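Local coordinates for LacI family transcription regulator (Bifidobacterium animalis subsp. lactis, PDB 4O5A), which probably represses or otherwise regulates transcription by binding operator DNA, in response to a small effector molecule, as other LacI family regulators do, at residues 181-186 with 211-216. Numbering follows the deposited sequence.
Sequences TMIRHL and AAFSEI
Phe-213 meets helix 175-188 through Ile-183, whose CD1 methyl sits over one ring face, 3.7 Å from the centroid and 16° off the ring normal, a CH-pi contact. CD1 lies over the face while CG1 of Ile-183 sits beyond the rim, 3.7 Å from CE2 of Phe-213; the flat aromatic gives this branch a broad apolar surface. At the ring edge, near its plane, comes the CE methyl of the selenomethionine Met-182, 4.3 Å from CZ of Phe-213. Methionine suits this place because its flexible, unbranched chain lets the end methyl turn to the ring edge. The contact belongs to the alpha/beta fold of a periplasmic-binding-protein-like domain, helices 175-188 and 206-219 packing on one side of its central sheet, with strand 193-197 between them in the chain. The axes of segments 181-186 and 211-216 approach to 10.7 Å and run in nearly the same direction, 33° apart. Phe-213 and Met-182 also rest on Ile-254 of strand 252-255 and Trp-284 of strand 280-284, and Arg-196 makes a cation-pi contact with Phe-213. Shortening Phe-213 to an alanine is likely to leave CD1 of Ile-183 and CE of Met-182 without their aromatic partner and Arg-196 without its cation-pi contact. One turn on, Ile-216 meets Ile-183. In both beta-branched isoleucines CG2 lies anti to the backbone N, and these two methyls touch at 3.7 Å. CD1 of Ile-183, besides covering the ring, packs 3.9 Å from both CB and CG2 of Ile-216.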
ATOM      1  N   THR A 181       0.286  23.403  10.983  1.00 19.65           N
ATOM      2  CA  THR A 181       0.844  23.694   9.670  1.00 18.70           C
ATOM      3  C   THR A 181      -0.269  23.718   8.612  1.00 17.26           C
ATOM      4  O   THR A 181      -0.295  24.607   7.756  1.00 19.84           O
ATOM      5  CB  THR A 181       1.926  22.669   9.283  1.00 23.53           C
ATOM      6  OG1 THR A 181       3.017  22.765  10.216  1.00 23.09           O
ATOM      7  CG2 THR A 181       2.445  22.956   7.889  1.00 27.03           C
HETATM    8  N   MSE A 182      -1.184  22.755   8.685  1.00 18.63           N
HETATM    9  CA  MSE A 182      -2.285  22.670   7.723  1.00 13.64           C
HETATM   10  C   MSE A 182      -3.262  23.825   7.902  1.00 20.69           C
HETATM   11  O   MSE A 182      -3.691  24.449   6.931  1.00 20.47           O
HETATM   12  CB  MSE A 182      -3.007  21.340   7.861  1.00 16.00           C
HETATM   13  CG  MSE A 182      -2.202  20.183   7.302  1.00 20.25           C
HETATM   14 SE   MSE A 182      -3.231  18.547   7.414  0.55 20.99          SE
HETATM   15  CE  MSE A 182      -3.059  18.227   9.295  1.00 18.59           C
ATOM     16  N   ILE A 183      -3.604  24.122   9.145  1.00 18.36           N
ATOM     17  CA  ILE A 183      -4.580  25.174   9.396  1.00 19.39           C
ATOM     18  C   ILE A 183      -4.007  26.535   9.027  1.00 22.80           C
ATOM     19  O   ILE A 183      -4.709  27.374   8.467  1.00 22.31           O
ATOM     20  CB  ILE A 183      -5.062  25.153  10.861  1.00 20.15           C
ATOM     21  CG1 ILE A 183      -5.770  23.827  11.143  1.00 19.62           C
ATOM     22  CG2 ILE A 183      -5.981  26.328  11.158  1.00 23.91           C
ATOM     23  CD1 ILE A 183      -5.920  23.541  12.620  1.00 22.48           C
ATOM     24  N   ARG A 184      -2.733  26.771   9.327  1.00 21.00           N
ATOM     25  CA  ARG A 184      -2.143  28.060   8.962  1.00 18.81           C
ATOM     26  C   ARG A 184      -2.115  28.256   7.442  1.00 19.75           C
ATOM     27  O   ARG A 184      -2.273  29.369   6.968  1.00 21.39           O
ATOM     28  CB  ARG A 184      -0.736  28.223   9.556  1.00 19.59           C
ATOM     29  CG  ARG A 184      -0.714  28.397  11.066  1.00 21.42           C
ATOM     30  CD  ARG A 184       0.675  28.843  11.541  1.00 22.59           C
ATOM     31  NE  ARG A 184       1.664  27.793  11.290  1.00 26.61           N
ATOM     32  CZ  ARG A 184       1.879  26.764  12.106  1.00 25.60           C
ATOM     33  NH1 ARG A 184       1.190  26.667  13.238  1.00 25.23           N
ATOM     34  NH2 ARG A 184       2.785  25.835  11.796  1.00 26.20           N
ATOM     35  N   HIS A 185      -1.911  27.170   6.694  1.00 17.22           N
ATOM     36  CA  HIS A 185      -1.915  27.197   5.228  1.00 18.91           C
ATOM     37  C   HIS A 185      -3.305  27.636   4.747  1.00 18.83           C
ATOM     38  O   HIS A 185      -3.425  28.478   3.853  1.00 21.83           O
ATOM     39  CB  HIS A 185      -1.552  25.804   4.688  1.00 20.63           C
ATOM     40  CG  HIS A 185      -1.596  25.671   3.191  1.00 21.31           C
ATOM     41  ND1 HIS A 185      -0.682  26.284   2.356  1.00 26.13           N
ATOM     42  CD2 HIS A 185      -2.407  24.940   2.391  1.00 23.51           C
ATOM     43  CE1 HIS A 185      -0.954  25.961   1.102  1.00 24.72           C
ATOM     44  NE2 HIS A 185      -1.988  25.141   1.094  1.00 22.78           N
ATOM     45  N   LEU A 186      -4.346  27.089   5.359  1.00 20.47           N
ATOM     46  CA  LEU A 186      -5.709  27.475   5.001  1.00 21.65           C
ATOM     47  C   LEU A 186      -6.004  28.911   5.421  1.00 19.91           C
ATOM     48  O   LEU A 186      -6.654  29.651   4.683  1.00 22.42           O
ATOM     49  CB  LEU A 186      -6.738  26.493   5.582  1.00 20.54           C
ATOM     50  CG  LEU A 186      -6.597  25.046   5.073  1.00 19.70           C
ATOM     51  CD1 LEU A 186      -7.606  24.166   5.772  1.00 19.71           C
ATOM     52  CD2 LEU A 186      -6.805  24.982   3.562  1.00 18.95           C
ATOM     53  N   ALA A 211      -8.255  18.077  19.673  1.00 25.57           N
ATOM     54  CA  ALA A 211      -7.903  19.164  20.581  1.00 31.47           C
ATOM     55  C   ALA A 211      -7.094  20.245  19.863  1.00 31.64           C
ATOM     56  O   ALA A 211      -7.326  21.441  20.057  1.00 25.91           O
ATOM     57  CB  ALA A 211      -7.146  18.639  21.799  1.00 31.93           C
ATOM     58  N   ALA A 212      -6.141  19.820  19.039  1.00 26.11           N
ATOM     59  CA  ALA A 212      -5.330  20.752  18.270  1.00 25.91           C
ATOM     60  C   ALA A 212      -6.171  21.546  17.271  1.00 21.69           C
ATOM     61  O   ALA A 212      -6.047  22.768  17.194  1.00 22.52           O
ATOM     62  CB  ALA A 212      -4.187  20.024  17.559  1.00 22.34           C
ATOM     63  N   PHE A 213      -7.016  20.862  16.510  1.00 25.13           N
ATOM     64  CA  PHE A 213      -7.880  21.552  15.557  1.00 22.95           C
ATOM     65  C   PHE A 213      -8.839  22.529  16.234  1.00 22.27           C
ATOM     66  O   PHE A 213      -9.018  23.652  15.771  1.00 22.95           O
ATOM     67  CB  PHE A 213      -8.636  20.555  14.663  1.00 19.27           C
ATOM     68  CG  PHE A 213      -7.950  20.309  13.354  1.00 20.32           C
ATOM     69  CD1 PHE A 213      -6.834  19.492  13.288  1.00 21.85           C
ATOM     70  CD2 PHE A 213      -8.384  20.936  12.197  1.00 24.65           C
ATOM     71  CE1 PHE A 213      -6.175  19.283  12.086  1.00 26.76           C
ATOM     72  CE2 PHE A 213      -7.721  20.737  10.991  1.00 27.43           C
ATOM     73  CZ  PHE A 213      -6.619  19.903  10.939  1.00 27.29           C
ATOM     74  N   SER A 214      -9.449  22.107  17.331  1.00 23.22           N
ATOM     75  CA  SER A 214     -10.362  22.983  18.046  1.00 28.14           C
ATOM     76  C   SER A 214      -9.650  24.219  18.581  1.00 29.10           C
ATOM     77  O   SER A 214     -10.158  25.330  18.446  1.00 27.69           O
ATOM     78  CB  SER A 214     -11.060  22.235  19.182  1.00 33.36           C
ATOM     79  OG  SER A 214     -11.864  21.194  18.660  1.00 34.96           O
ATOM     80  N   GLU A 215      -8.479  24.046  19.185  1.00 21.72           N
ATOM     81  CA  GLU A 215      -7.797  25.192  19.778  1.00 27.04           C
ATOM     82  C   GLU A 215      -7.333  26.194  18.726  1.00 25.48           C
ATOM     83  O   GLU A 215      -7.542  27.404  18.867  1.00 25.18           O
ATOM     84  CB  GLU A 215      -6.596  24.754  20.614  1.00 36.78           C
ATOM     85  CG  GLU A 215      -5.781  25.938  21.121  1.00 45.81           C
ATOM     86  CD  GLU A 215      -4.481  25.528  21.780  1.00 57.43           C
ATOM     87  OE1 GLU A 215      -3.462  25.407  21.062  1.00 58.55           O
ATOM     88  OE2 GLU A 215      -4.481  25.333  23.015  1.00 60.84           O
ATOM     89  N   ILE A 216      -6.684  25.691  17.682  1.00 25.59           N
ATOM     90  CA  ILE A 216      -6.106  26.563  16.669  1.00 29.15           C
ATOM     91  C   ILE A 216      -7.189  27.287  15.881  1.00 30.01           C
ATOM     92  O   ILE A 216      -7.112  28.500  15.697  1.00 26.25           O
ATOM     93  CB  ILE A 216      -5.196  25.785  15.720  1.00 25.64           C
ATOM     94  CG1 ILE A 216      -4.005  25.225  16.497  1.00 31.10           C
ATOM     95  CG2 ILE A 216      -4.710  26.670  14.584  1.00 26.19           C
ATOM     96  CD1 ILE A 216      -3.205  24.216  15.709  1.00 30.63           C
TER